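Local coordinates for uncharacterized protein (Leptotrichia buccalis, PDB 3T8K) that is of unknown function but folds as a row of ankyrin-type alpha-hairpin repeats, a scaffold that in other proteins commonly binds partner proteins, at residues T77-G87 and I116-V127. Residues are numbered along the deposited sequence; the frame is centred on the assembly and turned at random.
Sequences TLFFPLFQGGG and IVVFKNIFNYFV
F83 and V118 carry the tight end of this contact, where helix 79-85 packs against the chain running into the 3-10 turn 120-124. CB of F119 lies over one face of the F83 ring, a CH-pi contact 4.1 Å from the centroid, while I122 CG2 comes obliquely onto F83 CD1 at 3.4 Å. One step toward the start of the helix, V118 splits its methyls: CG1 touches F79 CB at 3.7 Å, and CG2, set anti to its own backbone N, presses on the backbone of F80. L135 of helix 129-140 and C97 of helix 90-102 also touch F83, so the ring is buried among helices 79-85, 90-102 and 129-140 of the ankyrin-type fold.

Next comes the polar grip. The carbonyl F83 O takes two bonds, from Y125 OH at 2.7 Å and from N121 ND2 at 3.1 Å, the latter nearly straight at 172°. N124 ND2 in turn donates to N121 OD1, which fixes the amide's rotation. The Y125 ring is sandwiched, I122 CA over one face and G87 CA over the opposite one, 3.5 Å from the centroid.

The looser, wetter side lies at Q84 and N121, both partly exposed. There one water donates to Q84 OE1 and V118 O and accepts from N121 N. At the other end, a second water accepts from F126 N and donates weakly to G87 O. F126 stays exposed in the dimer, although it packs on R163 of the second subunit. Apolar packing thus supplies the bulk, while two side-chain donors converging on F83 O are consistent with a fixed register between segment 116-127 and the helix.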
ATOM      1  N   THR A  77      -7.256  13.065   0.054  1.00 20.98           N
ATOM      2  CA  THR A  77      -7.895  13.065  -1.263  1.00 22.92           C
ATOM      3  C   THR A  77      -7.633  11.777  -2.034  1.00 22.53           C
ATOM      4  O   THR A  77      -6.826  10.942  -1.618  1.00 22.16           O
ATOM      5  CB  THR A  77      -7.382  14.211  -2.135  1.00 24.49           C
ATOM      6  OG1 THR A  77      -5.992  13.996  -2.400  1.00 24.32           O
ATOM      7  CG2 THR A  77      -7.564  15.542  -1.436  1.00 26.11           C
ATOM      8  N   LEU A  78      -8.312  11.630  -3.171  1.00 20.50           N
ATOM      9  CA  LEU A  78      -8.140  10.458  -4.017  1.00 22.03           C
ATOM     10  C   LEU A  78      -6.712  10.347  -4.532  1.00 19.44           C
ATOM     11  O   LEU A  78      -6.272   9.268  -4.919  1.00 20.39           O
ATOM     12  CB  LEU A  78      -9.109  10.506  -5.200  1.00 21.81           C
ATOM     13  CG  LEU A  78     -10.583  10.417  -4.788  1.00 23.15           C
ATOM     14  CD1 LEU A  78     -11.437  10.359  -6.025  1.00 23.45           C
ATOM     15  CD2 LEU A  78     -10.818   9.200  -3.914  1.00 24.20           C
ATOM     16  N   PHE A  79      -5.983  11.457  -4.537  1.00 21.34           N
ATOM     17  CA  PHE A  79      -4.627  11.419  -5.080  1.00 19.03           C
ATOM     18  C   PHE A  79      -3.702  10.455  -4.333  1.00 18.84           C
ATOM     19  O   PHE A  79      -2.766   9.914  -4.921  1.00 21.20           O
ATOM     20  CB  PHE A  79      -4.014  12.820  -5.126  1.00 20.08           C
ATOM     21  CG  PHE A  79      -4.620  13.712  -6.163  1.00 19.74           C
ATOM     22  CD1 PHE A  79      -4.400  13.474  -7.515  1.00 18.92           C
ATOM     23  CD2 PHE A  79      -5.401  14.795  -5.792  1.00 19.28           C
ATOM     24  CE1 PHE A  79      -4.947  14.299  -8.484  1.00 19.96           C
ATOM     25  CE2 PHE A  79      -5.957  15.627  -6.751  1.00 24.71           C
ATOM     26  CZ  PHE A  79      -5.730  15.378  -8.106  1.00 23.27           C
ATOM     27  N   PHE A  80      -3.952  10.238  -3.041  1.00 21.68           N
ATOM     28  CA  PHE A  80      -3.025   9.431  -2.253  1.00 20.83           C
ATOM     29  C   PHE A  80      -3.009   7.970  -2.689  1.00 23.67           C
ATOM     30  O   PHE A  80      -1.955   7.448  -3.038  1.00 21.69           O
ATOM     31  CB  PHE A  80      -3.287   9.550  -0.753  1.00 21.11           C
ATOM     32  CG  PHE A  80      -2.195   8.934   0.103  1.00 21.60           C
ATOM     33  CD1 PHE A  80      -0.943   9.533   0.198  1.00 26.17           C
ATOM     34  CD2 PHE A  80      -2.430   7.759   0.818  1.00 24.53           C
ATOM     35  CE1 PHE A  80       0.058   8.973   0.985  1.00 26.07           C
ATOM     36  CE2 PHE A  80      -1.437   7.196   1.607  1.00 28.18           C
ATOM     37  CZ  PHE A  80      -0.191   7.800   1.690  1.00 26.30           C
ATOM     38  N   PRO A  81      -4.178   7.304  -2.687  1.00 22.32           N
ATOM     39  CA  PRO A  81      -4.136   5.913  -3.143  1.00 18.83           C
ATOM     40  C   PRO A  81      -3.759   5.821  -4.612  1.00 17.36           C
ATOM     41  O   PRO A  81      -3.151   4.827  -5.009  1.00 21.30           O
ATOM     42  CB  PRO A  81      -5.571   5.405  -2.897  1.00 19.54           C
ATOM     43  CG  PRO A  81      -6.404   6.642  -2.740  1.00 21.11           C
ATOM     44  CD  PRO A  81      -5.494   7.666  -2.131  1.00 23.35           C
ATOM     45  N   LEU A  82      -4.110   6.833  -5.404  1.00 17.13           N
ATOM     46  CA  LEU A  82      -3.707   6.878  -6.811  1.00 22.46           C
ATOM     47  C   LEU A  82      -2.193   6.762  -6.936  1.00 22.35           C
ATOM     48  O   LEU A  82      -1.675   5.913  -7.667  1.00 21.63           O
ATOM     49  CB  LEU A  82      -4.148   8.189  -7.454  1.00 23.63           C
ATOM     50  CG  LEU A  82      -3.629   8.419  -8.878  1.00 21.20           C
ATOM     51  CD1 LEU A  82      -4.202   7.386  -9.833  1.00 21.65           C
ATOM     52  CD2 LEU A  82      -4.003   9.809  -9.342  1.00 21.42           C
ATOM     53  N   PHE A  83      -1.487   7.622  -6.216  1.00 21.86           N
ATOM     54  CA  PHE A  83      -0.025   7.657  -6.309  1.00 18.10           C
ATOM     55  C   PHE A  83       0.674   6.521  -5.551  1.00 21.92           C
ATOM     56  O   PHE A  83       1.720   6.029  -5.989  1.00 23.53           O
ATOM     57  CB  PHE A  83       0.503   9.036  -5.898  1.00 17.68           C
ATOM     58  CG  PHE A  83       0.098  10.129  -6.842  1.00 20.88           C
ATOM     59  CD1 PHE A  83       0.254   9.959  -8.213  1.00 18.88           C
ATOM     60  CD2 PHE A  83      -0.463  11.313  -6.367  1.00 17.69           C
ATOM     61  CE1 PHE A  83      -0.129  10.962  -9.105  1.00 17.81           C
ATOM     62  CE2 PHE A  83      -0.849  12.317  -7.242  1.00 18.56           C
ATOM     63  CZ  PHE A  83      -0.682  12.143  -8.615  1.00 20.04           C
ATOM     64  N   GLN A  84       0.103   6.100  -4.426  1.00 25.01           N
ATOM     65  CA  GLN A  84       0.643   4.948  -3.702  1.00 21.74           C
ATOM     66  C   GLN A  84       0.629   3.678  -4.552  1.00 26.16           C
ATOM     67  O   GLN A  84       1.583   2.905  -4.530  1.00 27.09           O
ATOM     68  CB  GLN A  84      -0.132   4.710  -2.405  1.00 26.33           C
ATOM     69  CG  GLN A  84       0.132   5.751  -1.352  1.00 21.31           C
ATOM     70  CD  GLN A  84       1.612   5.880  -1.034  1.00 23.73           C
ATOM     71  OE1 GLN A  84       2.217   6.908  -1.311  1.00 26.07           O
ATOM     72  NE2 GLN A  84       2.198   4.832  -0.447  1.00 23.43           N
ATOM     73  N   GLY A  85      -0.453   3.465  -5.299  1.00 24.68           N
ATOM     74  CA  GLY A  85      -0.605   2.238  -6.062  1.00 29.58           C
ATOM     75  C   GLY A  85      -0.386   2.321  -7.566  1.00 25.53           C
ATOM     76  O   GLY A  85      -0.492   1.310  -8.254  1.00 28.63           O
ATOM     77  N   GLY A  86      -0.051   3.502  -8.080  1.00 26.18           N
ATOM     78  CA  GLY A  86      -0.064   3.727  -9.521  1.00 26.36           C
ATOM     79  C   GLY A  86       1.240   3.537 -10.282  1.00 27.13           C
ATOM     80  O   GLY A  86       1.321   3.869 -11.470  1.00 30.11           O
ATOM     81  N   GLY A  87       2.251   2.980  -9.620  1.00 26.14           N
ATOM     82  CA  GLY A  87       3.583   2.881 -10.190  1.00 25.13           C
ATOM     83  C   GLY A  87       3.770   1.947 -11.379  1.00 30.12           C
ATOM     84  O   GLY A  87       4.684   2.146 -12.179  1.00 32.02           O
ATOM     85  N   ILE A 116       2.988  14.840   4.437  1.00 26.19           N
ATOM     86  CA  ILE A 116       3.764  14.727   3.205  1.00 21.92           C
ATOM     87  C   ILE A 116       2.958  15.160   1.989  1.00 20.78           C
ATOM     88  O   ILE A 116       1.729  15.062   1.985  1.00 25.00           O
ATOM     89  CB  ILE A 116       4.233  13.269   2.961  1.00 21.78           C
ATOM     90  CG1 ILE A 116       3.043  12.314   2.874  1.00 23.03           C
ATOM     91  CG2 ILE A 116       5.210  12.822   4.055  1.00 21.90           C
ATOM     92  CD1 ILE A 116       3.450  10.894   2.546  1.00 26.12           C
ATOM     93  N   VAL A 117       3.635  15.634   0.948  1.00 19.71           N
ATOM     94  CA  VAL A 117       2.917  15.897  -0.303  1.00 17.90           C
ATOM     95  C   VAL A 117       2.245  14.608  -0.767  1.00 18.54           C
ATOM     96  O   VAL A 117       2.750  13.503  -0.535  1.00 21.34           O
ATOM     97  CB  VAL A 117       3.808  16.476  -1.408  1.00 21.26           C
ATOM     98  CG1 VAL A 117       4.281  17.880  -1.017  1.00 25.05           C
ATOM     99  CG2 VAL A 117       5.000  15.554  -1.686  1.00 22.66           C
ATOM    100  N   VAL A 118       1.084  14.744  -1.399  1.00 20.27           N
ATOM    101  CA  VAL A 118       0.250  13.569  -1.646  1.00 19.58           C
ATOM    102  C   VAL A 118       0.838  12.694  -2.749  1.00 23.97           C
ATOM    103  O   VAL A 118       0.528  11.500  -2.834  1.00 21.01           O
ATOM    104  CB  VAL A 118      -1.205  13.974  -1.973  1.00 22.84           C
ATOM    105  CG1 VAL A 118      -1.294  14.556  -3.375  1.00 24.34           C
ATOM    106  CG2 VAL A 118      -2.143  12.790  -1.797  1.00 22.01           C
ATOM    107  N   PHE A 119       1.706  13.293  -3.565  1.00 19.99           N
ATOM    108  CA  PHE A 119       2.371  12.602  -4.672  1.00 24.30           C
ATOM    109  C   PHE A 119       3.770  12.105  -4.321  1.00 24.51           C
ATOM    110  O   PHE A 119       4.535  11.721  -5.201  1.00 21.67           O
ATOM    111  CB  PHE A 119       2.457  13.506  -5.913  1.00 22.63           C
ATOM    112  CG  PHE A 119       2.869  14.911  -5.605  1.00 21.84           C
ATOM    113  CD1 PHE A 119       4.207  15.272  -5.583  1.00 25.48           C
ATOM    114  CD2 PHE A 119       1.911  15.870  -5.310  1.00 26.91           C
ATOM    115  CE1 PHE A 119       4.580  16.570  -5.283  1.00 23.44           C
ATOM    116  CE2 PHE A 119       2.273  17.162  -5.006  1.00 27.39           C
ATOM    117  CZ  PHE A 119       3.613  17.515  -4.994  1.00 21.73           C
ATOM    118  N   LYS A 120       4.106  12.075  -3.037  1.00 18.75           N
ATOM    119  CA  LYS A 120       5.486  11.740  -2.666  1.00 23.68           C
ATOM    120  C   LYS A 120       5.955  10.408  -3.257  1.00 23.34           C
ATOM    121  O   LYS A 120       7.123  10.264  -3.633  1.00 24.61           O
ATOM    122  CB  LYS A 120       5.662  11.728  -1.155  1.00 20.95           C
ATOM    123  CG  LYS A 120       7.032  11.232  -0.724  1.00 24.62           C
ATOM    124  CD  LYS A 120       7.326  11.614   0.722  1.00 28.78           C
ATOM    125  CE  LYS A 120       8.684  11.100   1.154  1.00 28.99           C
ATOM    126  NZ  LYS A 120       9.113  11.714   2.438  1.00 29.62           N
ATOM    127  N   ASN A 121       5.057   9.431  -3.340  1.00 21.09           N
ATOM    128  CA  ASN A 121       5.455   8.104  -3.816  1.00 23.39           C
ATOM    129  C   ASN A 121       5.914   8.087  -5.277  1.00 20.07           C
ATOM    130  O   ASN A 121       6.639   7.182  -5.689  1.00 26.07           O
ATOM    131  CB  ASN A 121       4.326   7.085  -3.618  1.00 20.90           C
ATOM    132  CG  ASN A 121       4.811   5.641  -3.724  1.00 25.10           C
ATOM    133  OD1 ASN A 121       5.841   5.271  -3.154  1.00 25.07           O
ATOM    134  ND2 ASN A 121       4.066   4.821  -4.457  1.00 23.71           N
ATOM    135  N   ILE A 122       5.507   9.071  -6.076  1.00 22.90           N
ATOM    136  CA  ILE A 122       5.863   8.998  -7.495  1.00 22.72           C
ATOM    137  C   ILE A 122       7.368   9.069  -7.669  1.00 28.10           C
ATOM    138  O   ILE A 122       7.917   8.613  -8.675  1.00 25.79           O
ATOM    139  CB  ILE A 122       5.148  10.060  -8.357  1.00 22.81           C
ATOM    140  CG1 ILE A 122       5.751  11.452  -8.142  1.00 22.11           C
ATOM    141  CG2 ILE A 122       3.645  10.030  -8.090  1.00 18.74           C
ATOM    142  CD1 ILE A 122       5.171  12.505  -9.063  1.00 24.87           C
ATOM    143  N   PHE A 123       8.039   9.614  -6.667  1.00 22.67           N
ATOM    144  CA  PHE A 123       9.491   9.750  -6.734  1.00 28.83           C
ATOM    145  C   PHE A 123      10.167   8.427  -6.398  1.00 33.76           C
ATOM    146  O   PHE A 123      11.387   8.299  -6.492  1.00 32.48           O
ATOM    147  CB  PHE A 123       9.958  10.895  -5.840  1.00 23.99           C
ATOM    148  CG  PHE A 123       9.259  12.189  -6.130  1.00 24.59           C
ATOM    149  CD1 PHE A 123       9.381  12.793  -7.376  1.00 25.41           C
ATOM    150  CD2 PHE A 123       8.451  12.787  -5.177  1.00 25.98           C
ATOM    151  CE1 PHE A 123       8.716  13.973  -7.655  1.00 25.74           C
ATOM    152  CE2 PHE A 123       7.776  13.965  -5.452  1.00 26.19           C
ATOM    153  CZ  PHE A 123       7.919  14.564  -6.688  1.00 28.72           C
ATOM    154  N   ASN A 124       9.355   7.438  -6.034  1.00 29.83           N
ATOM    155  CA  ASN A 124       9.844   6.085  -5.784  1.00 34.48           C
ATOM    156  C   ASN A 124       9.658   5.180  -6.988  1.00 37.74           C
ATOM    157  O   ASN A 124      10.122   4.039  -6.997  1.00 37.49           O
ATOM    158  CB  ASN A 124       9.112   5.464  -4.598  1.00 35.84           C
ATOM    159  CG  ASN A 124       9.588   6.003  -3.281  1.00 33.41           C
ATOM    160  OD1 ASN A 124      10.783   6.226  -3.088  1.00 36.27           O
ATOM    161  ND2 ASN A 124       8.660   6.220  -2.362  1.00 25.79           N
ATOM    162  N   TYR A 125       8.948   5.678  -7.992  1.00 35.66           N
ATOM    163  CA  TYR A 125       8.601   4.856  -9.139  1.00 32.38           C
ATOM    164  C   TYR A 125       9.842   4.359  -9.866  1.00 33.53           C
ATOM    165  O   TYR A 125      10.783   5.116 -10.115  1.00 35.05           O
ATOM    166  CB  TYR A 125       7.718   5.629 -10.118  1.00 26.47           C
ATOM    167  CG  TYR A 125       6.280   5.830  -9.671  1.00 26.49           C
ATOM    168  CD1 TYR A 125       5.804   5.300  -8.471  1.00 27.28           C
ATOM    169  CD2 TYR A 125       5.399   6.551 -10.460  1.00 27.51           C
ATOM    170  CE1 TYR A 125       4.469   5.496  -8.073  1.00 23.47           C
ATOM    171  CE2 TYR A 125       4.089   6.756 -10.076  1.00 25.58           C
ATOM    172  CZ  TYR A 125       3.625   6.225  -8.889  1.00 23.89           C
ATOM    173  OH  TYR A 125       2.313   6.440  -8.539  1.00 25.91           O
ATOM    174  N   PHE A 126       9.831   3.076 -10.200  1.00 34.91           N
ATOM    175  CA  PHE A 126      10.872   2.506 -11.032  1.00 42.91           C
ATOM    176  C   PHE A 126      10.460   2.619 -12.491  1.00 49.91           C
ATOM    177  O   PHE A 126      10.162   1.622 -13.143  1.00 58.68           O
ATOM    178  CB  PHE A 126      11.132   1.042 -10.670  1.00 48.93           C
ATOM    179  CG  PHE A 126      12.316   0.450 -11.384  1.00 56.48           C
ATOM    180  CD1 PHE A 126      13.603   0.714 -10.948  1.00 58.78           C
ATOM    181  CD2 PHE A 126      12.144  -0.361 -12.498  1.00 60.93           C
ATOM    182  CE1 PHE A 126      14.699   0.181 -11.603  1.00 61.89           C
ATOM    183  CE2 PHE A 126      13.236  -0.900 -13.158  1.00 61.92           C
ATOM    184  CZ  PHE A 126      14.518  -0.628 -12.707  1.00 63.24           C
ATOM    185  N   VAL A 127      10.412   3.846 -12.991  1.00 52.73           N
ATOM    186  CA  VAL A 127      10.205   4.076 -14.414  1.00 50.65           C
ATOM    187  C   VAL A 127      11.065   5.251 -14.851  1.00 47.29           C
ATOM    188  O   VAL A 127      11.312   6.177 -14.071  1.00 44.24           O
ATOM    189  CB  VAL A 127       8.737   4.372 -14.753  1.00 48.38           C
ATOM    190  CG1 VAL A 127       7.836   3.267 -14.232  1.00 48.98           C
ATOM    191  CG2 VAL A 127       8.329   5.702 -14.178  1.00 42.67           C
TER
HETATM  192  O   HOH W   1       2.216   9.265  -2.721  1.00 20.72           O
HETATM  193  O   HOH W   2       7.182   1.555  -9.813  1.00 54.64           O